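Local coordinates for protein tRNA-splicing endonuclease (PDB 2CV8) that probably cuts introns out of precursor tRNA at both splice sites, leaving two tRNA halves with 2',3'-cyclic phosphate and 5'-hydroxyl ends, at residues 19-23 with 36-42; 90-94 with 112-116; 129-135 with 158-164. All blocks are in the same frame, centred on the assembly; numbering follows the deposited sequence.

Interaction 1. Residues 19-23 with 36-42; sequences RLIYK and PKSAEEI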
ATOM      1  N   ARG B  19       0.388 -21.632  30.535  1.00 15.22           N
ATOM      2  CA  ARG B  19       1.739 -21.915  30.050  1.00 23.79           C
ATOM      3  C   ARG B  19       1.779 -22.869  28.860  1.00 24.28           C
ATOM      4  O   ARG B  19       2.682 -22.781  28.029  1.00 21.66           O
ATOM      5  CB  ARG B  19       2.597 -22.490  31.180  1.00 24.76           C
ATOM      6  CG  ARG B  19       2.979 -21.473  32.232  1.00 29.88           C
ATOM      7  CD  ARG B  19       3.751 -22.114  33.363  1.00 24.75           C
ATOM      8  NE  ARG B  19       4.257 -21.119  34.305  1.00 32.87           N
ATOM      9  CZ  ARG B  19       4.923 -21.418  35.415  1.00 32.69           C
ATOM     10  NH1 ARG B  19       5.161 -22.685  35.722  1.00 30.47           N
ATOM     11  NH2 ARG B  19       5.363 -20.448  36.208  1.00 30.60           N
ATOM     12  N   LEU B  20       0.818 -23.788  28.792  1.00 28.11           N
ATOM     13  CA  LEU B  20       0.763 -24.745  27.689  1.00 42.82           C
ATOM     14  C   LEU B  20       0.284 -24.062  26.411  1.00 45.39           C
ATOM     15  O   LEU B  20       0.915 -24.178  25.356  1.00 43.66           O
ATOM     16  CB  LEU B  20      -0.163 -25.911  28.039  1.00 47.47           C
ATOM     17  CG  LEU B  20       0.247 -26.731  29.265  1.00 57.02           C
ATOM     18  CD1 LEU B  20      -0.709 -27.897  29.441  1.00 46.94           C
ATOM     19  CD2 LEU B  20       1.674 -27.234  29.103  1.00 67.18           C
ATOM     20  N   ILE B  21      -0.830 -23.343  26.517  1.00 43.07           N
ATOM     21  CA  ILE B  21      -1.396 -22.622  25.385  1.00 37.11           C
ATOM     22  C   ILE B  21      -0.371 -21.632  24.820  1.00 42.65           C
ATOM     23  O   ILE B  21      -0.312 -21.394  23.612  1.00 50.75           O
ATOM     24  CB  ILE B  21      -2.669 -21.854  25.809  1.00 21.71           C
ATOM     25  CG1 ILE B  21      -3.732 -22.848  26.305  1.00 26.87           C
ATOM     26  CG2 ILE B  21      -3.209 -21.045  24.638  1.00 27.60           C
ATOM     27  CD1 ILE B  21      -4.958 -22.219  26.931  1.00 10.25           C
ATOM     28  N   TYR B  22       0.440 -21.061  25.701  1.00 36.91           N
ATOM     29  CA  TYR B  22       1.445 -20.098  25.289  1.00 33.08           C
ATOM     30  C   TYR B  22       2.607 -20.828  24.642  1.00 44.04           C
ATOM     31  O   TYR B  22       3.173 -20.360  23.658  1.00 47.57           O
ATOM     32  CB  TYR B  22       1.942 -19.304  26.495  1.00 29.54           C
ATOM     33  CG  TYR B  22       2.843 -18.156  26.122  1.00 31.90           C
ATOM     34  CD1 TYR B  22       2.328 -17.000  25.530  1.00 28.58           C
ATOM     35  CD2 TYR B  22       4.216 -18.229  26.340  1.00 23.91           C
ATOM     36  CE1 TYR B  22       3.160 -15.942  25.166  1.00 20.79           C
ATOM     37  CE2 TYR B  22       5.059 -17.178  25.975  1.00 23.23           C
ATOM     38  CZ  TYR B  22       4.525 -16.039  25.393  1.00 27.41           C
ATOM     39  OH  TYR B  22       5.362 -15.000  25.055  1.00 24.86           O
ATOM     40  N   LYS B  23       2.970 -21.975  25.204  1.00 58.21           N
ATOM     41  CA  LYS B  23       4.069 -22.753  24.648  1.00 64.94           C
ATOM     42  C   LYS B  23       3.730 -23.186  23.225  1.00 64.50           C
ATOM     43  O   LYS B  23       4.581 -23.123  22.337  1.00 54.42           O
ATOM     44  CB  LYS B  23       4.355 -23.988  25.512  1.00 86.23           C
ATOM     45  CG  LYS B  23       5.504 -23.804  26.496  1.00 93.07           C
ATOM     46  CD  LYS B  23       5.879 -25.108  27.185  1.00 90.68           C
ATOM     47  CE  LYS B  23       7.159 -24.953  27.993  1.00100.64           C
ATOM     48  NZ  LYS B  23       7.051 -23.911  29.056  1.00103.96           N
ATOM     49  N   PRO B  36       6.741 -12.524  27.631  1.00 58.35           N
ATOM     50  CA  PRO B  36       7.570 -13.557  28.260  1.00 54.39           C
ATOM     51  C   PRO B  36       8.541 -14.226  27.284  1.00 58.70           C
ATOM     52  O   PRO B  36       8.142 -14.645  26.190  1.00 45.87           O
ATOM     53  CB  PRO B  36       6.542 -14.561  28.771  1.00 31.43           C
ATOM     54  CG  PRO B  36       5.307 -13.750  28.940  1.00 40.74           C
ATOM     55  CD  PRO B  36       5.312 -12.863  27.749  1.00 42.31           C
ATOM     56  N   LYS B  37       9.807 -14.333  27.680  1.00 54.68           N
ATOM     57  CA  LYS B  37      10.795 -14.995  26.835  1.00 56.93           C
ATOM     58  C   LYS B  37      10.291 -16.427  26.651  1.00 46.37           C
ATOM     59  O   LYS B  37      10.161 -16.916  25.529  1.00 41.07           O
ATOM     60  CB  LYS B  37      12.165 -15.013  27.521  1.00100.79           C
ATOM     61  CG  LYS B  37      12.736 -13.635  27.828  1.00111.18           C
ATOM     62  CD  LYS B  37      13.318 -13.571  29.239  1.00107.64           C
ATOM     63  CE  LYS B  37      14.389 -14.629  29.470  1.00109.08           C
ATOM     64  NZ  LYS B  37      15.596 -14.412  28.625  1.00116.96           N
ATOM     65  N   SER B  38       9.996 -17.086  27.769  1.00 53.52           N
ATOM     66  CA  SER B  38       9.484 -18.456  27.761  1.00 50.33           C
ATOM     67  C   SER B  38       8.195 -18.541  28.573  1.00 49.37           C
ATOM     68  O   SER B  38       7.885 -17.635  29.354  1.00 53.37           O
ATOM     69  CB  SER B  38      10.512 -19.415  28.355  1.00 27.27           C
ATOM     70  OG  SER B  38      10.888 -19.008  29.659  1.00 43.86           O
ATOM     71  N   ALA B  39       7.441 -19.621  28.381  1.00 27.62           N
ATOM     72  CA  ALA B  39       6.197 -19.809  29.121  1.00 29.39           C
ATOM     73  C   ALA B  39       6.574 -20.080  30.576  1.00 30.33           C
ATOM     74  O   ALA B  39       5.749 -20.035  31.489  1.00 30.10           O
ATOM     75  CB  ALA B  39       5.427 -20.985  28.554  1.00 51.59           C
ATOM     76  N   GLU B  40       7.856 -20.344  30.764  1.00 35.38           N
ATOM     77  CA  GLU B  40       8.418 -20.646  32.058  1.00 25.36           C
ATOM     78  C   GLU B  40       8.273 -19.462  33.014  1.00 29.00           C
ATOM     79  O   GLU B  40       8.097 -19.644  34.221  1.00 26.52           O
ATOM     80  CB  GLU B  40       9.884 -21.036  31.847  1.00 28.11           C
ATOM     81  CG  GLU B  40      10.499 -21.901  32.917  1.00 33.89           C
ATOM     82  CD  GLU B  40       9.596 -23.013  33.371  1.00 33.33           C
ATOM     83  OE1 GLU B  40       8.710 -22.744  34.214  1.00 53.75           O
ATOM     84  OE2 GLU B  40       9.766 -24.151  32.887  1.00 37.62           O
ATOM     85  N   GLU B  41       8.324 -18.245  32.485  1.00 38.75           N
ATOM     86  CA  GLU B  41       8.193 -17.067  33.344  1.00 43.33           C
ATOM     87  C   GLU B  41       6.772 -16.510  33.469  1.00 38.38           C
ATOM     88  O   GLU B  41       6.585 -15.380  33.909  1.00 45.05           O
ATOM     89  CB  GLU B  41       9.168 -15.964  32.886  1.00 29.58           C
ATOM     90  CG  GLU B  41       9.226 -15.714  31.385  1.00 50.06           C
ATOM     91  CD  GLU B  41      10.411 -14.834  30.980  1.00 58.40           C
ATOM     92  OE1 GLU B  41      10.494 -13.680  31.458  1.00 44.08           O
ATOM     93  OE2 GLU B  41      11.259 -15.305  30.184  1.00 44.84           O
ATOM     94  N   ILE B  42       5.775 -17.308  33.099  1.00 29.27           N
ATOM     95  CA  ILE B  42       4.375 -16.891  33.183  1.00 24.84           C
ATOM     96  C   ILE B  42       3.768 -17.371  34.501  1.00 22.47           C
ATOM     97  O   ILE B  42       3.786 -18.569  34.799  1.00 21.01           O
ATOM     98  CB  ILE B  42       3.521 -17.474  32.007  1.00 29.13           C
ATOM     99  CG1 ILE B  42       3.982 -16.880  30.674  1.00 15.44           C
ATOM    100  CG2 ILE B  42       2.032 -17.180  32.240  1.00  8.69           C
ATOM    101  CD1 ILE B  42       3.250 -17.434  29.450  1.00  9.27           C
TER
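Arg19 reaches from helix 15-25 to the loop around Ala39 and ends on the backbone carbonyl of Ile42. Its CB lies 4.1 Å from Ala39 CB. CG, anti to the carbonyl carbon (chi1 -72°), and CD then run past Ala39 O, and the extended chain brings the guanidinium edge to Ile42 O. Arg19 grips Ile42 O side-on with two nitrogens, NE at 2.6 Å and NH2 at 2.8 Å; the NE bond lies in the carbonyl plane, while NH2 sits above it. Glu40 O lies over one guanidinium face. Arg19 NH1 makes a long salt bridge to Glu40 OE1 (3.9 Å) through charge alone, since that oxygen lies well out of the guanidinium plane and no N-H points at it. An alanine here would probably leave the Ile42 carbonyl without both of these donors and weaken the positive charge near Glu40. One helical turn on, the Tyr22 ring lies against the same loop: Ile42 CD1 makes a CH-pi contact over its face, 3.7 Å from the centroid, and Ala39 CB meets CD2 at the ring edge. Tyr22 OH donates to a lone pair of Pro36 O, 3.0 Å away. The arrangement fastens the loop between strands 29-30 and 46-49 to helix 15-25, within the N-terminal domain of the tRNA-intron endonuclease family.

Interaction 2. Residues 90-94 with 112-116; sequences LYSVY and ADFAV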
ATOM      1  N   LEU B  90      -9.725  -9.376   9.886  1.00 22.91           N
ATOM      2  CA  LEU B  90      -8.635  -9.627  10.833  1.00 24.83           C
ATOM      3  C   LEU B  90      -8.453 -11.112  11.130  1.00 23.50           C
ATOM      4  O   LEU B  90      -7.327 -11.601  11.213  1.00 30.19           O
ATOM      5  CB  LEU B  90      -8.867  -8.875  12.145  1.00 11.54           C
ATOM      6  CG  LEU B  90      -8.655  -7.357  12.106  1.00 16.41           C
ATOM      7  CD1 LEU B  90      -9.050  -6.767  13.428  1.00  2.42           C
ATOM      8  CD2 LEU B  90      -7.212  -7.026  11.771  1.00  5.66           C
ATOM      9  N   TYR B  91      -9.558 -11.833  11.290  1.00 27.38           N
ATOM     10  CA  TYR B  91      -9.462 -13.258  11.559  1.00 25.99           C
ATOM     11  C   TYR B  91      -8.994 -13.989  10.299  1.00 25.00           C
ATOM     12  O   TYR B  91      -8.261 -14.977  10.371  1.00 37.78           O
ATOM     13  CB  TYR B  91     -10.807 -13.834  12.019  1.00 14.49           C
ATOM     14  CG  TYR B  91     -10.733 -15.328  12.248  1.00 23.87           C
ATOM     15  CD1 TYR B  91     -10.107 -15.853  13.385  1.00 22.09           C
ATOM     16  CD2 TYR B  91     -11.199 -16.224  11.282  1.00 17.63           C
ATOM     17  CE1 TYR B  91      -9.946 -17.234  13.550  1.00 23.60           C
ATOM     18  CE2 TYR B  91     -11.035 -17.598  11.435  1.00 26.42           C
ATOM     19  CZ  TYR B  91     -10.410 -18.097  12.572  1.00 33.83           C
ATOM     20  OH  TYR B  91     -10.251 -19.458  12.717  1.00 24.62           O
ATOM     21  N   SER B  92      -9.417 -13.502   9.141  1.00 21.11           N
ATOM     22  CA  SER B  92      -9.020 -14.127   7.886  1.00 20.25           C
ATOM     23  C   SER B  92      -7.511 -14.108   7.712  1.00 18.81           C
ATOM     24  O   SER B  92      -6.923 -15.123   7.331  1.00 14.96           O
ATOM     25  CB  SER B  92      -9.696 -13.433   6.698  1.00 18.15           C
ATOM     26  OG  SER B  92     -11.094 -13.683   6.708  1.00 30.39           O
ATOM     27  N   VAL B  93      -6.881 -12.968   7.996  1.00 21.70           N
ATOM     28  CA  VAL B  93      -5.429 -12.888   7.867  1.00 29.38           C
ATOM     29  C   VAL B  93      -4.766 -13.636   9.029  1.00 27.74           C
ATOM     30  O   VAL B  93      -3.780 -14.354   8.829  1.00 28.78           O
ATOM     31  CB  VAL B  93      -4.899 -11.420   7.861  1.00 26.39           C
ATOM     32  CG1 VAL B  93      -3.386 -11.416   7.630  1.00 23.39           C
ATOM     33  CG2 VAL B  93      -5.569 -10.608   6.772  1.00 16.09           C
ATOM     34  N   TYR B  94      -5.298 -13.479  10.238  1.00 15.44           N
ATOM     35  CA  TYR B  94      -4.711 -14.170  11.378  1.00 16.44           C
ATOM     36  C   TYR B  94      -4.617 -15.654  11.084  1.00 19.33           C
ATOM     37  O   TYR B  94      -3.537 -16.252  11.150  1.00 18.96           O
ATOM     38  CB  TYR B  94      -5.549 -14.004  12.641  1.00  6.21           C
ATOM     39  CG  TYR B  94      -4.901 -14.673  13.836  1.00  2.42           C
ATOM     40  CD1 TYR B  94      -3.941 -14.016  14.589  1.00  2.42           C
ATOM     41  CD2 TYR B  94      -5.204 -15.981  14.164  1.00 17.37           C
ATOM     42  CE1 TYR B  94      -3.297 -14.645  15.641  1.00  2.42           C
ATOM     43  CE2 TYR B  94      -4.561 -16.630  15.210  1.00 17.94           C
ATOM     44  CZ  TYR B  94      -3.606 -15.957  15.944  1.00 12.19           C
ATOM     45  OH  TYR B  94      -2.937 -16.619  16.941  1.00 17.70           O
ATOM     46  N   ALA B 112       0.205  -1.395  13.348  1.00 28.57           N
ATOM     47  CA  ALA B 112      -0.259  -2.348  12.355  1.00 34.73           C
ATOM     48  C   ALA B 112      -1.140  -3.354  13.080  1.00 40.01           C
ATOM     49  O   ALA B 112      -1.228  -3.333  14.309  1.00 50.68           O
ATOM     50  CB  ALA B 112       0.921  -3.053  11.714  1.00 20.63           C
ATOM     51  N   ASP B 113      -1.794  -4.232  12.329  1.00 37.42           N
ATOM     52  CA  ASP B 113      -2.659  -5.230  12.937  1.00 31.05           C
ATOM     53  C   ASP B 113      -1.858  -6.374  13.530  1.00 35.49           C
ATOM     54  O   ASP B 113      -2.077  -6.766  14.672  1.00 47.25           O
ATOM     55  CB  ASP B 113      -3.648  -5.780  11.913  1.00 23.84           C
ATOM     56  CG  ASP B 113      -4.633  -4.735  11.441  1.00 35.14           C
ATOM     57  OD1 ASP B 113      -5.236  -4.059  12.311  1.00 28.49           O
ATOM     58  OD2 ASP B 113      -4.805  -4.597  10.204  1.00 34.61           O
ATOM     59  N   PHE B 114      -0.916  -6.901  12.763  1.00 38.13           N
ATOM     60  CA  PHE B 114      -0.129  -8.020  13.248  1.00 31.30           C
ATOM     61  C   PHE B 114       1.376  -7.866  13.125  1.00 27.86           C
ATOM     62  O   PHE B 114       1.875  -7.085  12.313  1.00 39.16           O
ATOM     63  CB  PHE B 114      -0.539  -9.293  12.505  1.00 15.39           C
ATOM     64  CG  PHE B 114      -2.011  -9.555  12.517  1.00  8.57           C
ATOM     65  CD1 PHE B 114      -2.733  -9.576  11.321  1.00  7.25           C
ATOM     66  CD2 PHE B 114      -2.683  -9.792  13.721  1.00  2.42           C
ATOM     67  CE1 PHE B 114      -4.115  -9.834  11.319  1.00  2.42           C
ATOM     68  CE2 PHE B 114      -4.059 -10.052  13.735  1.00  4.39           C
ATOM     69  CZ  PHE B 114      -4.775 -10.071  12.534  1.00  4.35           C
ATOM     70  N   ALA B 115       2.082  -8.629  13.956  1.00 23.76           N
ATOM     71  CA  ALA B 115       3.539  -8.688  13.950  1.00 18.28           C
ATOM     72  C   ALA B 115       3.806 -10.167  13.668  1.00 20.14           C
ATOM     73  O   ALA B 115       3.766 -11.000  14.567  1.00 22.19           O
ATOM     74  CB  ALA B 115       4.095  -8.298  15.286  1.00  2.42           C
ATOM     75  N   VAL B 116       4.048 -10.490  12.404  1.00 22.19           N
ATOM     76  CA  VAL B 116       4.276 -11.863  11.996  1.00 27.50           C
ATOM     77  C   VAL B 116       5.741 -12.279  12.098  1.00 33.04           C
ATOM     78  O   VAL B 116       6.635 -11.552  11.660  1.00 37.09           O
ATOM     79  CB  VAL B 116       3.778 -12.073  10.559  1.00 15.15           C
ATOM     80  CG1 VAL B 116       3.789 -13.531  10.211  1.00 21.55           C
ATOM     81  CG2 VAL B 116       2.376 -11.510  10.417  1.00 20.55           C
TER
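Phe114 points its ring from the strand into helix 87-99, meeting Leu90, Val93 and Tyr94 with its outer carbons. CG is anti to the carbonyl carbon (chi1 -52°), which directs CZ at the helix backbone; there Leu90 O lies at the ring edge, near the ring plane, while that carbonyl accepts the helical bond from Tyr94 N. Leu90 CD2 is 4.0 Å from Phe114 CZ. Val93 CB approaches Phe114 CE1 at 3.9 Å, oblique to the ring. Tyr94 crosses Phe114 at about a right angle: its CB touches CZ, and Phe114 CE2 sits at the edge of the tyrosine ring, 4.1 Å from Tyr94 CD1. Leu90 also crosses Asp113 at roughly a right angle, its CD2 methyl 3.5 Å from Asp113 CG. The polar end of Asp113 is satisfied elsewhere, in part by a salt bridge from OD2 to Arg86. Ile51 of helix 50-58 touches Leu90 and Tyr94. The axes of helix segment 90-94 and strand segment 114-116 run almost parallel, 6° apart and 11.1 Å from each other at closest approach. Opposite Val130 of the neighbouring strand stand two residues, Asp113 and Phe114, a classic beta bulge in the sheet that helix 87-99 covers in the catalytic C-terminal domain.

Interaction 3. Residues 129-135 with 158-164; sequences LVIALDE and LILGIVN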
ATOM      1  N   LEU B 129       5.362  -6.755   9.590  1.00 39.53           N
ATOM      2  CA  LEU B 129       4.161  -6.062  10.027  1.00 37.47           C
ATOM      3  C   LEU B 129       3.089  -6.179   8.961  1.00 30.59           C
ATOM      4  O   LEU B 129       3.322  -5.875   7.792  1.00 39.94           O
ATOM      5  CB  LEU B 129       4.477  -4.596  10.295  1.00 23.03           C
ATOM      6  CG  LEU B 129       4.857  -4.219  11.725  1.00 30.76           C
ATOM      7  CD1 LEU B 129       5.569  -5.361  12.428  1.00 35.05           C
ATOM      8  CD2 LEU B 129       5.725  -2.981  11.674  1.00 33.02           C
ATOM      9  N   VAL B 130       1.908  -6.624   9.365  1.00  8.01           N
ATOM     10  CA  VAL B 130       0.820  -6.790   8.420  1.00  2.73           C
ATOM     11  C   VAL B 130      -0.403  -5.990   8.823  1.00 12.98           C
ATOM     12  O   VAL B 130      -0.740  -5.880  10.003  1.00 24.77           O
ATOM     13  CB  VAL B 130       0.386  -8.296   8.284  1.00 21.22           C
ATOM     14  CG1 VAL B 130      -0.673  -8.442   7.203  1.00 17.27           C
ATOM     15  CG2 VAL B 130       1.582  -9.180   7.953  1.00  9.73           C
ATOM     16  N   ILE B 131      -1.066  -5.430   7.823  1.00 28.77           N
ATOM     17  CA  ILE B 131      -2.285  -4.673   8.035  1.00 27.81           C
ATOM     18  C   ILE B 131      -3.344  -5.325   7.172  1.00 28.69           C
ATOM     19  O   ILE B 131      -3.226  -5.337   5.947  1.00 22.29           O
ATOM     20  CB  ILE B 131      -2.107  -3.208   7.626  1.00 23.30           C
ATOM     21  CG1 ILE B 131      -1.365  -2.457   8.743  1.00 19.16           C
ATOM     22  CG2 ILE B 131      -3.456  -2.595   7.304  1.00  2.63           C
ATOM     23  CD1 ILE B 131      -0.958  -1.066   8.385  1.00 13.80           C
ATOM     24  N   ALA B 132      -4.363  -5.887   7.819  1.00 30.12           N
ATOM     25  CA  ALA B 132      -5.444  -6.556   7.107  1.00 33.07           C
ATOM     26  C   ALA B 132      -6.397  -5.551   6.464  1.00 38.11           C
ATOM     27  O   ALA B 132      -6.723  -4.516   7.050  1.00 29.19           O
ATOM     28  CB  ALA B 132      -6.204  -7.467   8.055  1.00 21.42           C
ATOM     29  N   LEU B 133      -6.846  -5.871   5.254  1.00 40.55           N
ATOM     30  CA  LEU B 133      -7.744  -4.996   4.532  1.00 32.31           C
ATOM     31  C   LEU B 133      -8.816  -5.742   3.758  1.00 39.34           C
ATOM     32  O   LEU B 133      -8.634  -6.889   3.347  1.00 39.20           O
ATOM     33  CB  LEU B 133      -6.940  -4.119   3.572  1.00 10.51           C
ATOM     34  CG  LEU B 133      -7.141  -2.618   3.731  1.00 22.19           C
ATOM     35  CD1 LEU B 133      -6.990  -2.202   5.202  1.00 31.67           C
ATOM     36  CD2 LEU B 133      -6.145  -1.903   2.855  1.00 20.82           C
ATOM     37  N   ASP B 134      -9.940  -5.063   3.578  1.00 48.15           N
ATOM     38  CA  ASP B 134     -11.077  -5.587   2.844  1.00 41.34           C
ATOM     39  C   ASP B 134     -10.810  -5.104   1.418  1.00 45.09           C
ATOM     40  O   ASP B 134     -10.706  -3.907   1.163  1.00 43.03           O
ATOM     41  CB  ASP B 134     -12.349  -5.008   3.467  1.00 36.69           C
ATOM     42  CG  ASP B 134     -13.575  -5.177   2.599  1.00 45.92           C
ATOM     43  OD1 ASP B 134     -13.603  -6.058   1.708  1.00 42.05           O
ATOM     44  OD2 ASP B 134     -14.532  -4.411   2.834  1.00 61.58           O
ATOM     45  N   GLU B 135     -10.587  -6.054   0.513  1.00 39.23           N
ATOM     46  CA  GLU B 135     -10.259  -5.730  -0.871  1.00 43.68           C
ATOM     47  C   GLU B 135     -11.053  -4.571  -1.453  1.00 52.87           C
ATOM     48  O   GLU B 135     -10.525  -3.779  -2.239  1.00 54.91           O
ATOM     49  CB  GLU B 135     -10.428  -6.962  -1.764  1.00 35.53           C
ATOM     50  CG  GLU B 135     -11.855  -7.493  -1.848  1.00 60.13           C
ATOM     51  CD  GLU B 135     -11.971  -8.751  -2.702  1.00 65.34           C
ATOM     52  OE1 GLU B 135     -13.084  -9.317  -2.774  1.00 69.02           O
ATOM     53  OE2 GLU B 135     -10.954  -9.169  -3.300  1.00 67.77           O
ATOM     54  N   LEU B 158       6.390  -3.680   5.895  1.00 37.38           N
ATOM     55  CA  LEU B 158       4.953  -3.421   5.970  1.00 28.43           C
ATOM     56  C   LEU B 158       4.255  -4.201   4.859  1.00 29.03           C
ATOM     57  O   LEU B 158       4.701  -4.204   3.708  1.00 40.92           O
ATOM     58  CB  LEU B 158       4.672  -1.925   5.821  1.00 45.28           C
ATOM     59  CG  LEU B 158       3.261  -1.447   6.176  1.00 51.13           C
ATOM     60  CD1 LEU B 158       2.271  -2.005   5.181  1.00 66.07           C
ATOM     61  CD2 LEU B 158       2.901  -1.877   7.596  1.00 47.52           C
ATOM     62  N   ILE B 159       3.141  -4.841   5.201  1.00 46.89           N
ATOM     63  CA  ILE B 159       2.402  -5.662   4.245  1.00 37.01           C
ATOM     64  C   ILE B 159       0.891  -5.590   4.428  1.00 28.47           C
ATOM     65  O   ILE B 159       0.388  -5.677   5.543  1.00 29.71           O
ATOM     66  CB  ILE B 159       2.853  -7.139   4.361  1.00 27.35           C
ATOM     67  CG1 ILE B 159       4.321  -7.258   3.969  1.00 29.86           C
ATOM     68  CG2 ILE B 159       2.019  -8.033   3.463  1.00 15.20           C
ATOM     69  CD1 ILE B 159       4.833  -8.668   3.966  1.00 29.30           C
ATOM     70  N   LEU B 160       0.185  -5.434   3.312  1.00 28.27           N
ATOM     71  CA  LEU B 160      -1.271  -5.345   3.282  1.00 24.29           C
ATOM     72  C   LEU B 160      -1.882  -6.718   3.062  1.00 26.92           C
ATOM     73  O   LEU B 160      -1.548  -7.403   2.102  1.00 27.86           O
ATOM     74  CB  LEU B 160      -1.707  -4.410   2.149  1.00 47.42           C
ATOM     75  CG  LEU B 160      -2.173  -3.007   2.528  1.00 60.05           C
ATOM     76  CD1 LEU B 160      -3.546  -3.120   3.159  1.00 63.03           C
ATOM     77  CD2 LEU B 160      -1.197  -2.350   3.490  1.00 53.89           C
ATOM     78  N   GLY B 161      -2.774  -7.129   3.953  1.00 37.80           N
ATOM     79  CA  GLY B 161      -3.411  -8.421   3.789  1.00 29.15           C
ATOM     80  C   GLY B 161      -4.820  -8.205   3.279  1.00 29.64           C
ATOM     81  O   GLY B 161      -5.748  -8.018   4.068  1.00 34.14           O
ATOM     82  N   ILE B 162      -4.986  -8.235   1.960  1.00 24.77           N
ATOM     83  CA  ILE B 162      -6.296  -8.016   1.358  1.00 30.85           C
ATOM     84  C   ILE B 162      -7.118  -9.296   1.246  1.00 34.93           C
ATOM     85  O   ILE B 162      -6.775 -10.215   0.500  1.00 39.30           O
ATOM     86  CB  ILE B 162      -6.134  -7.343  -0.004  1.00 36.55           C
ATOM     87  CG1 ILE B 162      -5.454  -5.984   0.204  1.00 38.04           C
ATOM     88  CG2 ILE B 162      -7.482  -7.182  -0.669  1.00 46.95           C
ATOM     89  CD1 ILE B 162      -5.319  -5.141  -1.043  1.00 53.62           C
ATOM     90  N   VAL B 163      -8.220  -9.321   1.994  1.00 33.44           N
ATOM     91  CA  VAL B 163      -9.107 -10.467   2.081  1.00 37.84           C
ATOM     92  C   VAL B 163     -10.409 -10.354   1.311  1.00 45.19           C
ATOM     93  O   VAL B 163     -11.055  -9.308   1.309  1.00 46.66           O
ATOM     94  CB  VAL B 163      -9.471 -10.741   3.568  1.00 46.14           C
ATOM     95  CG1 VAL B 163     -10.356 -11.971   3.688  1.00 53.46           C
ATOM     96  CG2 VAL B 163      -8.205 -10.921   4.385  1.00 58.47           C
ATOM     97  N   ASN B 164     -10.789 -11.446   0.655  1.00 50.47           N
ATOM     98  CA  ASN B 164     -12.057 -11.519  -0.056  1.00 50.22           C
ATOM     99  C   ASN B 164     -12.962 -12.316   0.891  1.00 45.56           C
ATOM    100  O   ASN B 164     -12.752 -13.512   1.102  1.00 40.42           O
ATOM    101  CB  ASN B 164     -11.902 -12.277  -1.373  1.00 70.04           C
ATOM    102  CG  ASN B 164     -13.236 -12.583  -2.032  1.00 69.51           C
ATOM    103  OD1 ASN B 164     -13.292 -13.291  -3.031  1.00 77.35           O
ATOM    104  ND2 ASN B 164     -14.317 -12.050  -1.473  1.00 72.62           N
TER
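Ile131 and Leu133 carry most of the backbone pairing, each bonding to strand 157-163 through both its N-H and its carbonyl. Ile131 N donates to Ile159 O (2.7 Å), and Ile131 O accepts from Gly161 N at 2.7 Å. Leu133 repeats the scheme: its N donates to Gly161 O, and Leu133 O takes Val163 N at 2.8 Å. The bonds at the two ends, Ile159 N to Leu129 O and Glu135 N to Val163 O, are weak. On one face Ile131 CD1 meets Leu158 CD2 at 4.0 Å, Ile131 CG2 lies 4.2 Å from Leu160 CD1, and Leu133 CB packs against Ile162 CG1. On the other, Val130 CG1, turned opposite its own backbone N (chi1 -175°), lies 3.4 Å from Ile159 O, beside side-chain-less Gly161. Beyond the strand end, the side chains of Glu135 and Asn164 run side by side and point the same way, with Glu135 CD 3.8 Å from Asn164 CB.

Around this pair, Phe147 of helix 141-151 touches Ile131 and Leu160, and Val150 touches Leu158. Leu90 and Val93 of helix 87-99 press on Ala132 from the opposite face, while Arg86 holds its carbonyl oxygen. Asp134 O accepts a hydrogen bond from Ser141 of the second subunit, which also packs on Leu133 and Ile162. Two adjacent parallel strands joined through helix 141-151 form a beta-alpha-beta crossover, here at the heart of the mixed sheet of the PDDEXK-clan catalytic domain.

In the fold
Interactions 2 and 3 share one sheet and touch directly, their centres 8 Å apart: Phe114 N lies 2.9 Å from Val130 O, and Asp113 OD2 reaches Ala132 N at 2.7 Å, both probably hydrogen bonds. Ser92 and Val93 of interaction 2 also pack against Val163 of interaction 3. Interaction 1 belongs to the N-terminal domain, its centre about 21 Å from that of interaction 2 and 29 Å from that of interaction 3. Interaction 3 comes nearest the predicted active site, the side chain of Leu129 about 4 Å from that of Lys156; those of Phe114 and Tyr22 lie about 8 and 10 Å from that of Tyr117.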